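Local structure of diaminopimelate decarboxylase (Aquifex aeolicus, 2P3E) at residues A83-G88 / E102-A107; A152-P157 / G200-I205; Y238-G243 / K275-P280. The protein probably catalyses, as a pyridoxal 5'-phosphate-dependent homodimer, the decarboxylation of meso-diaminopimelate to L-lysine, the last step of lysine biosynthesis by the diaminopimelate pathway. All blocks are in the same frame, centred on the assembly; numbering follows the deposited sequence.

Contact 1: A83-G88 / E102-A107; sequences ADIVSG and ERIVYA
Ala83 to Ile85 and Ile104 to Tyr106 pair as parallel strands, their axes 4.8 Å apart at 19°, through alternating backbone bonds that include Val105 N to Ala83 O (2.9 Å), Ile85 N to Val105 O (2.8 Å, almost straight) and Ala107 N to Ile85 O. On one face of the sheet Ile85 fits between Ile104 and Tyr106. Its CG1 lies between the backbone N and the carbonyl carbon (chi1 65°); from there, with chi2 extended (165°), CD1 reaches Ile104 CG2 at 3.7 Å and sits over one face of the Tyr106 ring, 4.2 Å from the centroid, in a CH-pi contact. Tyr106 itself reaches past the end of the strand, to Val86 and Ser87, its CE2 3.4 Å from Val86 C, and its OH is held by Gly110 O. The other face is made by Asp84 and Val105, whose CB and CG2 meet at 4.0 Å. Ser87, at the N-cap of helix 88-96, bonds through OG to Glu90 N and to Asn386 O of the second subunit. Strands 82-85 and 104-106, joined by that helix, form a beta-alpha-beta unit of the TIM barrel; Tyr106 also packs on helix 113-121, and strands 59-63 and 126-129 continue the sheet on either side.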
ATOM      1  N   ALA B  83       3.000  -3.856 -24.319  1.00 13.38           N
ATOM      2  CA  ALA B  83       2.999  -3.409 -22.931  1.00 13.81           C
ATOM      3  C   ALA B  83       2.885  -1.888 -22.853  1.00 13.79           C
ATOM      4  O   ALA B  83       3.637  -1.148 -23.503  1.00 14.55           O
ATOM      5  CB  ALA B  83       4.235  -3.923 -22.166  1.00 12.52           C
ATOM      6  N   ASP B  84       1.892  -1.442 -22.097  1.00 13.76           N
ATOM      7  CA  ASP B  84       1.746  -0.044 -21.711  1.00 13.70           C
ATOM      8  C   ASP B  84       2.402   0.077 -20.340  1.00 13.48           C
ATOM      9  O   ASP B  84       1.923  -0.501 -19.359  1.00 12.97           O
ATOM     10  CB  ASP B  84       0.248   0.322 -21.696  1.00 14.03           C
ATOM     11  CG  ASP B  84      -0.081   1.565 -20.843  1.00 17.62           C
ATOM     12  OD1 ASP B  84       0.680   2.534 -20.819  1.00 18.99           O
ATOM     13  OD2 ASP B  84      -1.135   1.553 -20.171  1.00 22.01           O
ATOM     14  N   ILE B  85       3.515   0.802 -20.292  1.00 12.49           N
ATOM     15  CA  ILE B  85       4.315   0.910 -19.082  1.00 13.34           C
ATOM     16  C   ILE B  85       4.315   2.323 -18.530  1.00 13.35           C
ATOM     17  O   ILE B  85       4.083   3.277 -19.282  1.00 13.92           O
ATOM     18  CB  ILE B  85       5.786   0.426 -19.326  1.00 13.02           C
ATOM     19  CG1 ILE B  85       6.518   1.357 -20.327  1.00 12.82           C
ATOM     20  CG2 ILE B  85       5.773  -1.055 -19.788  1.00 13.68           C
ATOM     21  CD1 ILE B  85       8.056   1.207 -20.380  1.00 14.22           C
ATOM     22  N   VAL B  86       4.557   2.453 -17.217  1.00 13.52           N
ATOM     23  CA  VAL B  86       4.630   3.763 -16.550  1.00 13.60           C
ATOM     24  C   VAL B  86       5.896   3.930 -15.684  1.00 13.64           C
ATOM     25  O   VAL B  86       6.004   4.871 -14.911  1.00 13.98           O
ATOM     26  CB  VAL B  86       3.330   4.065 -15.687  1.00 14.26           C
ATOM     27  CG1 VAL B  86       2.076   4.026 -16.566  1.00 13.65           C
ATOM     28  CG2 VAL B  86       3.190   3.061 -14.559  1.00 13.64           C
ATOM     29  N   SER B  87       6.874   3.041 -15.837  1.00 13.82           N
ATOM     30  CA  SER B  87       8.094   3.124 -15.025  1.00 13.25           C
ATOM     31  C   SER B  87       9.179   2.260 -15.654  1.00 13.54           C
ATOM     32  O   SER B  87       8.901   1.420 -16.518  1.00 13.18           O
ATOM     33  CB  SER B  87       7.827   2.614 -13.593  1.00 12.70           C
ATOM     34  OG  SER B  87       7.697   1.197 -13.593  1.00 12.17           O
ATOM     35  N   GLY B  88      10.413   2.495 -15.209  1.00 13.37           N
ATOM     36  CA  GLY B  88      11.559   1.681 -15.589  1.00 13.78           C
ATOM     37  C   GLY B  88      11.407   0.250 -15.123  1.00 13.41           C
ATOM     38  O   GLY B  88      11.858  -0.657 -15.799  1.00 13.58           O
ATOM     39  N   GLU B 102       9.386  -2.572 -29.653  1.00 22.06           N
ATOM     40  CA  GLU B 102       8.507  -2.167 -30.753  1.00 22.03           C
ATOM     41  C   GLU B 102       7.008  -2.272 -30.411  1.00 20.56           C
ATOM     42  O   GLU B 102       6.163  -1.713 -31.118  1.00 20.29           O
ATOM     43  CB  GLU B 102       8.844  -2.955 -32.027  1.00 23.27           C
ATOM     44  CG  GLU B 102      10.271  -2.698 -32.569  1.00 26.25           C
ATOM     45  CD  GLU B 102      11.350  -3.530 -31.902  0.60 29.33           C
ATOM     46  OE1 GLU B 102      11.025  -4.332 -31.011  1.00 30.64           O
ATOM     47  OE2 GLU B 102      12.540  -3.385 -32.270  1.00 33.00           O
ATOM     48  N   ARG B 103       6.671  -2.990 -29.335  1.00 19.10           N
ATOM     49  CA  ARG B 103       5.278  -3.064 -28.867  1.00 17.35           C
ATOM     50  C   ARG B 103       5.107  -2.410 -27.475  1.00 16.74           C
ATOM     51  O   ARG B 103       4.120  -2.643 -26.793  1.00 15.00           O
ATOM     52  CB  ARG B 103       4.798  -4.508 -28.835  1.00 17.88           C
ATOM     53  CG  ARG B 103       4.910  -5.269 -30.189  1.00 19.14           C
ATOM     54  CD  ARG B 103       3.955  -6.469 -30.267  1.00 20.56           C
ATOM     55  NE  ARG B 103       4.044  -7.358 -29.097  1.00 21.93           N
ATOM     56  CZ  ARG B 103       4.537  -8.604 -29.092  0.50 23.02           C
ATOM     57  NH1 ARG B 103       5.003  -9.158 -30.220  1.00 24.92           N
ATOM     58  NH2 ARG B 103       4.547  -9.313 -27.954  1.00 19.32           N
ATOM     59  N   ILE B 104       6.063  -1.576 -27.073  1.00 16.37           N
ATOM     60  CA  ILE B 104       6.019  -0.937 -25.753  1.00 15.55           C
ATOM     61  C   ILE B 104       5.765   0.566 -25.867  1.00 16.00           C
ATOM     62  O   ILE B 104       6.454   1.265 -26.636  1.00 15.70           O
ATOM     63  CB  ILE B 104       7.324  -1.213 -24.957  1.00 16.19           C
ATOM     64  CG1 ILE B 104       7.493  -2.723 -24.745  1.00 15.32           C
ATOM     65  CG2 ILE B 104       7.391  -0.369 -23.637  1.00 13.76           C
ATOM     66  CD1 ILE B 104       8.750  -3.113 -23.960  1.00 18.71           C
ATOM     67  N   VAL B 105       4.763   1.049 -25.117  1.00 15.47           N
ATOM     68  CA  VAL B 105       4.475   2.479 -25.022  1.00 15.34           C
ATOM     69  C   VAL B 105       4.608   2.938 -23.555  1.00 15.97           C
ATOM     70  O   VAL B 105       4.272   2.196 -22.636  1.00 14.94           O
ATOM     71  CB  VAL B 105       3.074   2.846 -25.603  1.00 15.83           C
ATOM     72  CG1 VAL B 105       3.002   2.523 -27.115  1.00 15.23           C
ATOM     73  CG2 VAL B 105       1.945   2.119 -24.845  1.00 14.05           C
ATOM     74  N   TYR B 106       5.087   4.159 -23.351  1.00 15.92           N
ATOM     75  CA  TYR B 106       5.471   4.594 -22.016  1.00 17.72           C
ATOM     76  C   TYR B 106       4.668   5.836 -21.637  1.00 17.99           C
ATOM     77  O   TYR B 106       4.876   6.909 -22.214  1.00 18.90           O
ATOM     78  CB  TYR B 106       6.986   4.871 -21.975  1.00 18.05           C
ATOM     79  CG  TYR B 106       7.661   5.104 -20.599  1.00 19.19           C
ATOM     80  CD1 TYR B 106       9.055   5.077 -20.490  1.00 21.07           C
ATOM     81  CD2 TYR B 106       6.929   5.326 -19.438  1.00 18.78           C
ATOM     82  CE1 TYR B 106       9.702   5.291 -19.264  1.00 22.24           C
ATOM     83  CE2 TYR B 106       7.574   5.543 -18.204  1.00 19.97           C
ATOM     84  CZ  TYR B 106       8.958   5.520 -18.130  1.00 21.63           C
ATOM     85  OH  TYR B 106       9.613   5.726 -16.911  1.00 21.89           O
ATOM     86  N   ALA B 107       3.760   5.684 -20.674  1.00 18.26           N
ATOM     87  CA  ALA B 107       2.918   6.800 -20.219  1.00 19.46           C
ATOM     88  C   ALA B 107       3.289   7.303 -18.824  1.00 20.42           C
ATOM     89  O   ALA B 107       4.239   6.840 -18.211  1.00 20.27           O
ATOM     90  CB  ALA B 107       1.467   6.421 -20.262  1.00 19.42           C
TER

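Contact 2: A152-P157 / G200-I205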
ATOM      1  N   ALA B 152       4.107  10.845 -28.645  1.00 17.10           N
ATOM      2  CA  ALA B 152       2.728  11.285 -28.769  1.00 16.85           C
ATOM      3  C   ALA B 152       2.486  12.269 -27.647  1.00 16.64           C
ATOM      4  O   ALA B 152       3.126  12.189 -26.597  1.00 16.16           O
ATOM      5  CB  ALA B 152       1.789  10.103 -28.623  1.00 16.60           C
ATOM      6  N   ILE B 153       1.547  13.188 -27.840  1.00 16.35           N
ATOM      7  CA  ILE B 153       1.102  14.030 -26.729  1.00 16.77           C
ATOM      8  C   ILE B 153      -0.136  13.380 -26.105  1.00 16.96           C
ATOM      9  O   ILE B 153      -1.056  12.960 -26.827  1.00 15.05           O
ATOM     10  CB  ILE B 153       0.780  15.501 -27.177  1.00 16.72           C
ATOM     11  CG1 ILE B 153       2.017  16.188 -27.793  1.00 17.07           C
ATOM     12  CG2 ILE B 153       0.227  16.340 -25.999  1.00 18.34           C
ATOM     13  CD1 ILE B 153       3.218  16.225 -26.901  1.00 18.21           C
ATOM     14  N   ARG B 154      -0.152  13.298 -24.770  1.00 17.14           N
ATOM     15  CA  ARG B 154      -1.360  12.870 -24.086  1.00 18.17           C
ATOM     16  C   ARG B 154      -2.368  14.009 -24.037  1.00 18.18           C
ATOM     17  O   ARG B 154      -2.115  15.038 -23.403  1.00 18.06           O
ATOM     18  CB  ARG B 154      -1.108  12.376 -22.662  1.00 18.64           C
ATOM     19  CG  ARG B 154      -2.417  11.788 -22.108  1.00 22.27           C
ATOM     20  CD  ARG B 154      -2.330  11.456 -20.659  1.00 28.57           C
ATOM     21  NE  ARG B 154      -3.605  10.970 -20.112  1.00 28.19           N
ATOM     22  CZ  ARG B 154      -3.685  10.197 -19.031  1.00 28.74           C
ATOM     23  NH1 ARG B 154      -2.576   9.822 -18.399  1.00 29.45           N
ATOM     24  NH2 ARG B 154      -4.865   9.796 -18.579  1.00 28.69           N
ATOM     25  N   VAL B 155      -3.510  13.803 -24.690  1.00 18.13           N
ATOM     26  CA  VAL B 155      -4.549  14.824 -24.774  1.00 18.58           C
ATOM     27  C   VAL B 155      -5.760  14.438 -23.940  1.00 19.37           C
ATOM     28  O   VAL B 155      -6.099  13.248 -23.852  1.00 18.68           O
ATOM     29  CB  VAL B 155      -4.939  15.155 -26.263  1.00 18.99           C
ATOM     30  CG1 VAL B 155      -3.686  15.488 -27.098  1.00 18.02           C
ATOM     31  CG2 VAL B 155      -5.695  14.022 -26.917  1.00 17.94           C
ATOM     32  N   ASN B 156      -6.363  15.443 -23.293  1.00 20.37           N
ATOM     33  CA  ASN B 156      -7.597  15.298 -22.532  1.00 22.28           C
ATOM     34  C   ASN B 156      -8.758  15.827 -23.374  1.00 23.30           C
ATOM     35  O   ASN B 156      -8.936  17.039 -23.491  1.00 22.93           O
ATOM     36  CB  ASN B 156      -7.526  16.111 -21.235  1.00 22.45           C
ATOM     37  CG  ASN B 156      -6.413  15.668 -20.320  1.00 24.98           C
ATOM     38  OD1 ASN B 156      -5.915  14.531 -20.411  1.00 27.49           O
ATOM     39  ND2 ASN B 156      -6.005  16.559 -19.421  1.00 24.96           N
ATOM     40  N   PRO B 157      -9.546  14.923 -23.979  1.00 24.70           N
ATOM     41  CA  PRO B 157     -10.678  15.394 -24.781  1.00 25.45           C
ATOM     42  C   PRO B 157     -11.773  15.999 -23.891  1.00 26.12           C
ATOM     43  O   PRO B 157     -11.974  15.513 -22.760  1.00 26.70           O
ATOM     44  CB  PRO B 157     -11.204  14.114 -25.443  1.00 26.05           C
ATOM     45  CG  PRO B 157     -10.118  13.063 -25.243  1.00 25.88           C
ATOM     46  CD  PRO B 157      -9.451  13.450 -23.956  1.00 24.41           C
ATOM     47  N   GLY B 200       2.509  10.055 -32.863  1.00 16.85           N
ATOM     48  CA  GLY B 200       1.230   9.664 -32.298  1.00 16.82           C
ATOM     49  C   GLY B 200       0.405  10.715 -31.607  1.00 15.97           C
ATOM     50  O   GLY B 200       0.834  11.854 -31.426  1.00 16.20           O
ATOM     51  N   ILE B 201      -0.799  10.296 -31.225  1.00 16.11           N
ATOM     52  CA  ILE B 201      -1.679  11.043 -30.327  1.00 15.48           C
ATOM     53  C   ILE B 201      -2.146  10.033 -29.297  1.00 15.29           C
ATOM     54  O   ILE B 201      -2.407   8.878 -29.644  1.00 15.14           O
ATOM     55  CB  ILE B 201      -2.942  11.614 -31.052  1.00 15.34           C
ATOM     56  CG1 ILE B 201      -2.546  12.541 -32.206  1.00 15.56           C
ATOM     57  CG2 ILE B 201      -3.910  12.279 -30.031  1.00 14.49           C
ATOM     58  CD1 ILE B 201      -3.692  12.875 -33.152  1.00 16.18           C
ATOM     59  N   HIS B 202      -2.245  10.460 -28.043  1.00 15.44           N
ATOM     60  CA  HIS B 202      -2.689   9.561 -26.974  1.00 16.60           C
ATOM     61  C   HIS B 202      -3.842  10.179 -26.189  1.00 17.38           C
ATOM     62  O   HIS B 202      -3.830  11.383 -25.893  1.00 16.85           O
ATOM     63  CB  HIS B 202      -1.524   9.238 -26.022  1.00 16.57           C
ATOM     64  CG  HIS B 202      -1.908   8.377 -24.849  1.00 17.30           C
ATOM     65  ND1 HIS B 202      -1.741   8.671 -23.528  1.00 20.93           N
ATOM     66  CD2 HIS B 202      -2.463   7.126 -24.888  1.00 19.42           C
ATOM     67  CE1 HIS B 202      -2.196   7.624 -22.798  1.00 20.45           C
ATOM     68  NE2 HIS B 202      -2.632   6.688 -23.624  1.00 21.53           N
ATOM     69  N   CYS B 203      -4.833   9.361 -25.867  1.00 17.74           N
ATOM     70  CA  CYS B 203      -5.796   9.734 -24.832  1.00 20.34           C
ATOM     71  C   CYS B 203      -6.080   8.554 -23.917  1.00 20.74           C
ATOM     72  O   CYS B 203      -6.087   7.407 -24.345  1.00 21.28           O
ATOM     73  CB  CYS B 203      -7.085  10.293 -25.439  1.00 20.25           C
ATOM     74  SG  CYS B 203      -8.098   9.086 -26.325  1.00 24.46           S
ATOM     75  N   HIS B 204      -6.260   8.831 -22.634  1.00 22.56           N
ATOM     76  CA  HIS B 204      -6.727   7.807 -21.707  1.00 23.28           C
ATOM     77  C   HIS B 204      -7.762   8.485 -20.835  1.00 23.21           C
ATOM     78  O   HIS B 204      -7.416   9.264 -19.944  1.00 23.69           O
ATOM     79  CB  HIS B 204      -5.580   7.228 -20.867  1.00 23.64           C
ATOM     80  CG  HIS B 204      -6.031   6.221 -19.849  1.00 25.77           C
ATOM     81  ND1 HIS B 204      -6.458   4.955 -20.193  1.00 26.44           N
ATOM     82  CD2 HIS B 204      -6.129   6.297 -18.501  1.00 26.81           C
ATOM     83  CE1 HIS B 204      -6.796   4.293 -19.100  1.00 26.50           C
ATOM     84  NE2 HIS B 204      -6.604   5.085 -18.059  1.00 27.07           N
ATOM     85  N   ILE B 205      -9.027   8.175 -21.096  1.00 22.80           N
ATOM     86  CA  ILE B 205     -10.142   8.973 -20.576  1.00 23.23           C
ATOM     87  C   ILE B 205     -10.615   8.652 -19.159  1.00 22.63           C
ATOM     88  O   ILE B 205     -11.331   9.450 -18.563  1.00 22.67           O
ATOM     89  CB  ILE B 205     -11.356   8.935 -21.523  1.00 23.59           C
ATOM     90  CG1 ILE B 205     -11.953   7.523 -21.611  1.00 23.07           C
ATOM     91  CG2 ILE B 205     -10.955   9.499 -22.901  1.00 25.05           C
ATOM     92  CD1 ILE B 205     -13.413   7.531 -22.098  1.00 26.13           C
TER
HETATM   93  O   HOH W   1      -6.078  11.533 -21.726  1.00 27.70           O
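Arg154 and His202 run side by side from paired positions on one face of the sheet, both pointing the same way, with the guanidinium and imidazole planes 67° apart. Arg154 CG meets His202 ND1 at 3.5 Å, and no partner is modelled for this buried nitrogen. Extended from CG to NE, the arginine carries its head on to His204, whose CB lies over one guanidinium face. There NH2 approaches the edge of the His204 ring, the two planes 74° apart, and gives a bent hydrogen bond (2.9 Å, 141° at the hydrogen) to a lone pair of His204 O. A water in the guanidinium plane accepts from Arg154 NE at 3.0 Å and from His204 N; it lies 2.7 Å from Val155 O, probably donating to it, and so bridges the two segments. Glu130 takes NH1 in a salt bridge. Behind this polar face, Val155 CG2 touches Ile201 CG2 at 4.0 Å. These are neighbouring parallel strands of the TIM barrel, whose C-terminal ends carry the active site, as in other barrels of this fold. His202 NE2 is hydrogen-bonded to Glu279 OE1, probably at the cofactor site; His204, its ND1 bonded to Gly243 N, lies close to Lys65, the probable cofactor-attachment lysine, which carries no cofactor here.

Contact 3: Y238-G243 / K275-P280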
ATOM      1  N   TYR B 238       0.250   6.573 -35.241  1.00 17.05           N
ATOM      2  CA  TYR B 238      -0.461   5.859 -34.151  1.00 16.53           C
ATOM      3  C   TYR B 238      -1.496   6.716 -33.423  1.00 16.08           C
ATOM      4  O   TYR B 238      -1.257   7.876 -33.115  1.00 16.46           O
ATOM      5  CB  TYR B 238       0.518   5.287 -33.107  1.00 16.34           C
ATOM      6  CG  TYR B 238       1.642   4.518 -33.748  1.00 17.36           C
ATOM      7  CD1 TYR B 238       1.446   3.215 -34.230  1.00 19.05           C
ATOM      8  CD2 TYR B 238       2.889   5.095 -33.897  1.00 18.35           C
ATOM      9  CE1 TYR B 238       2.487   2.508 -34.855  1.00 19.51           C
ATOM     10  CE2 TYR B 238       3.932   4.403 -34.505  1.00 19.46           C
ATOM     11  CZ  TYR B 238       3.715   3.124 -34.993  1.00 20.07           C
ATOM     12  OH  TYR B 238       4.767   2.471 -35.605  1.00 23.04           O
ATOM     13  N   LEU B 239      -2.640   6.112 -33.162  1.00 16.09           N
ATOM     14  CA  LEU B 239      -3.658   6.699 -32.310  1.00 16.24           C
ATOM     15  C   LEU B 239      -3.882   5.729 -31.171  1.00 16.00           C
ATOM     16  O   LEU B 239      -4.485   4.668 -31.345  1.00 16.12           O
ATOM     17  CB  LEU B 239      -4.961   6.931 -33.067  1.00 16.37           C
ATOM     18  CG  LEU B 239      -4.905   7.932 -34.227  0.80 18.02           C
ATOM     19  CD1 LEU B 239      -6.293   8.056 -34.858  0.50 17.53           C
ATOM     20  CD2 LEU B 239      -4.366   9.301 -33.784  1.00 18.94           C
ATOM     21  N   ASP B 240      -3.347   6.098 -30.016  1.00 15.69           N
ATOM     22  CA  ASP B 240      -3.437   5.291 -28.815  1.00 16.06           C
ATOM     23  C   ASP B 240      -4.634   5.813 -28.000  1.00 16.02           C
ATOM     24  O   ASP B 240      -4.563   6.883 -27.398  1.00 14.72           O
ATOM     25  CB  ASP B 240      -2.105   5.403 -28.039  1.00 15.77           C
ATOM     26  CG  ASP B 240      -2.053   4.512 -26.810  1.00 16.93           C
ATOM     27  OD1 ASP B 240      -3.116   4.109 -26.292  1.00 14.43           O
ATOM     28  OD2 ASP B 240      -0.923   4.240 -26.352  1.00 17.29           O
ATOM     29  N   ILE B 241      -5.720   5.043 -27.981  1.00 15.75           N
ATOM     30  CA  ILE B 241      -6.960   5.520 -27.390  1.00 17.23           C
ATOM     31  C   ILE B 241      -7.161   5.025 -25.952  1.00 17.73           C
ATOM     32  O   ILE B 241      -8.229   5.190 -25.375  1.00 18.11           O
ATOM     33  CB  ILE B 241      -8.178   5.254 -28.303  1.00 17.14           C
ATOM     34  CG1 ILE B 241      -8.331   3.759 -28.606  1.00 17.95           C
ATOM     35  CG2 ILE B 241      -8.007   6.013 -29.621  1.00 18.40           C
ATOM     36  CD1 ILE B 241      -9.684   3.392 -29.261  1.00 19.89           C
ATOM     37  N   GLY B 242      -6.122   4.429 -25.383  1.00 17.97           N
ATOM     38  CA  GLY B 242      -6.096   4.156 -23.948  1.00 18.82           C
ATOM     39  C   GLY B 242      -6.790   2.882 -23.532  1.00 18.75           C
ATOM     40  O   GLY B 242      -7.151   2.029 -24.371  1.00 18.34           O
ATOM     41  N   GLY B 243      -6.971   2.744 -22.217  1.00 18.60           N
ATOM     42  CA  GLY B 243      -7.678   1.596 -21.677  1.00 18.95           C
ATOM     43  C   GLY B 243      -8.932   2.088 -20.987  1.00 19.22           C
ATOM     44  O   GLY B 243      -9.570   3.040 -21.450  1.00 20.21           O
ATOM     45  N   LYS B 275      -2.508   3.399 -37.202  1.00 20.11           N
ATOM     46  CA  LYS B 275      -2.665   2.158 -36.440  1.00 19.29           C
ATOM     47  C   LYS B 275      -3.181   2.514 -35.053  1.00 18.61           C
ATOM     48  O   LYS B 275      -2.662   3.439 -34.411  1.00 18.16           O
ATOM     49  CB  LYS B 275      -1.342   1.393 -36.338  1.00 19.91           C
ATOM     50  CG  LYS B 275      -1.463  -0.013 -35.687  1.00 21.48           C
ATOM     51  CD  LYS B 275      -0.304  -0.891 -36.089  1.00 23.82           C
ATOM     52  CE  LYS B 275      -0.328  -2.231 -35.372  1.00 26.42           C
ATOM     53  NZ  LYS B 275      -1.225  -3.202 -36.087  1.00 28.36           N
ATOM     54  N   ILE B 276      -4.195   1.772 -34.606  1.00 17.25           N
ATOM     55  CA  ILE B 276      -4.866   2.035 -33.340  1.00 16.57           C
ATOM     56  C   ILE B 276      -4.141   1.233 -32.258  1.00 16.48           C
ATOM     57  O   ILE B 276      -3.710   0.109 -32.500  1.00 16.22           O
ATOM     58  CB  ILE B 276      -6.365   1.654 -33.398  1.00 16.44           C
ATOM     59  CG1 ILE B 276      -7.072   2.324 -34.609  1.00 16.64           C
ATOM     60  CG2 ILE B 276      -7.080   1.964 -32.044  1.00 17.59           C
ATOM     61  CD1 ILE B 276      -6.879   3.859 -34.715  1.00 15.09           C
ATOM     62  N   ILE B 277      -3.965   1.849 -31.095  1.00 15.59           N
ATOM     63  CA  ILE B 277      -3.379   1.179 -29.937  1.00 14.93           C
ATOM     64  C   ILE B 277      -4.403   1.254 -28.805  1.00 14.76           C
ATOM     65  O   ILE B 277      -4.988   2.309 -28.571  1.00 14.56           O
ATOM     66  CB  ILE B 277      -2.047   1.829 -29.500  1.00 14.55           C
ATOM     67  CG1 ILE B 277      -1.039   1.847 -30.666  1.00 14.95           C
ATOM     68  CG2 ILE B 277      -1.441   1.071 -28.269  1.00 14.25           C
ATOM     69  CD1 ILE B 277       0.311   2.526 -30.342  1.00 14.41           C
ATOM     70  N   LEU B 278      -4.643   0.117 -28.149  1.00 14.71           N
ATOM     71  CA  LEU B 278      -5.473   0.056 -26.941  1.00 15.43           C
ATOM     72  C   LEU B 278      -4.604  -0.399 -25.775  1.00 15.26           C
ATOM     73  O   LEU B 278      -3.652  -1.158 -25.976  1.00 15.66           O
ATOM     74  CB  LEU B 278      -6.638  -0.930 -27.102  1.00 15.14           C
ATOM     75  CG  LEU B 278      -7.712  -0.704 -28.177  1.00 19.42           C
ATOM     76  CD1 LEU B 278      -8.832  -1.714 -27.971  1.00 22.12           C
ATOM     77  CD2 LEU B 278      -8.277   0.637 -28.018  1.00 22.11           C
ATOM     78  N   GLU B 279      -4.952   0.036 -24.564  1.00 15.22           N
ATOM     79  CA  GLU B 279      -4.155  -0.255 -23.362  1.00 14.95           C
ATOM     80  C   GLU B 279      -4.939  -0.925 -22.210  1.00 14.88           C
ATOM     81  O   GLU B 279      -4.933  -0.415 -21.090  1.00 15.11           O
ATOM     82  CB  GLU B 279      -3.509   1.035 -22.853  1.00 15.81           C
ATOM     83  CG  GLU B 279      -2.708   1.779 -23.922  1.00 16.00           C
ATOM     84  CD  GLU B 279      -2.217   3.134 -23.455  1.00 16.70           C
ATOM     85  OE1 GLU B 279      -2.945   3.827 -22.703  1.00 17.84           O
ATOM     86  OE2 GLU B 279      -1.108   3.514 -23.866  1.00 18.69           O
ATOM     87  N   PRO B 280      -5.570  -2.094 -22.457  1.00 13.98           N
ATOM     88  CA  PRO B 280      -6.398  -2.637 -21.378  1.00 13.72           C
ATOM     89  C   PRO B 280      -5.547  -3.211 -20.231  1.00 13.38           C
ATOM     90  O   PRO B 280      -4.534  -3.871 -20.493  1.00 13.13           O
ATOM     91  CB  PRO B 280      -7.167  -3.768 -22.068  1.00 12.95           C
ATOM     92  CG  PRO B 280      -6.263  -4.216 -23.160  1.00 13.11           C
ATOM     93  CD  PRO B 280      -5.574  -2.973 -23.646  1.00 13.92           C
TER
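Backbone hydrogen bonds join Leu239 and Ile241 to Lys275 and Ile277 in parallel register: Leu239 N to Lys275 O, Ile277 N to Leu239 O (2.9 Å) and Ile241 N to Ile277 O. Beyond the strands Glu279 N still reaches Gly242 O at 3.0 Å, but from well above the carbonyl plane. Apolar contacts fall on both faces. Ile277 CD1 lies against Tyr238 CB at 3.9 Å, and Lys275 CB approaches CD1 of the same ring, while on the other face Ile276 CD1 meets Leu239 CB at 4.0 Å. Among the acidic groups, Asp240 and Glu279 cross at about a right angle, their carboxylate planes 84° apart, with Asp240 OD2 and Glu279 OE2 2.6 Å from each other. With CG anti to the backbone N (chi1 -176°), Asp240 turns OD1 to Gly242 N at 3.2 Å, closing an Asx turn. Gly243 fits closely against Glu279, its CA 3.5 Å from Glu279 O. Helix 258-269 connects the two strands in a beta-alpha-beta unit of the TIM barrel, and their C-terminal ends lead to Gly244 and Glu279-Arg282, the probable pyridoxal phosphate site.

In the fold
All three contacts belong to the curled parallel sheet of the pyridoxal-binding barrel and follow one another along the chain without overlap. Contacts 2 and 3 are adjacent, with centres 9 Å apart, because strands 196-202 and 238-240 are neighbours, probably bonded through Cys203 N to Asp240 O. Contact 1 is separated from contact 3 by strand 59-63 and from contact 2 by strand 126-129; its centre is 12 Å from that of contact 3 and 15 Å from that of contact 2. Contacts 1 and 2 do not touch, their nearest atoms being about 5 Å apart. Strand 59-63 links 82-85 to 275-278, closing the ring. Asp84 and Val105, His202 and Asp240 all meet Glu279, at the probable cofactor site.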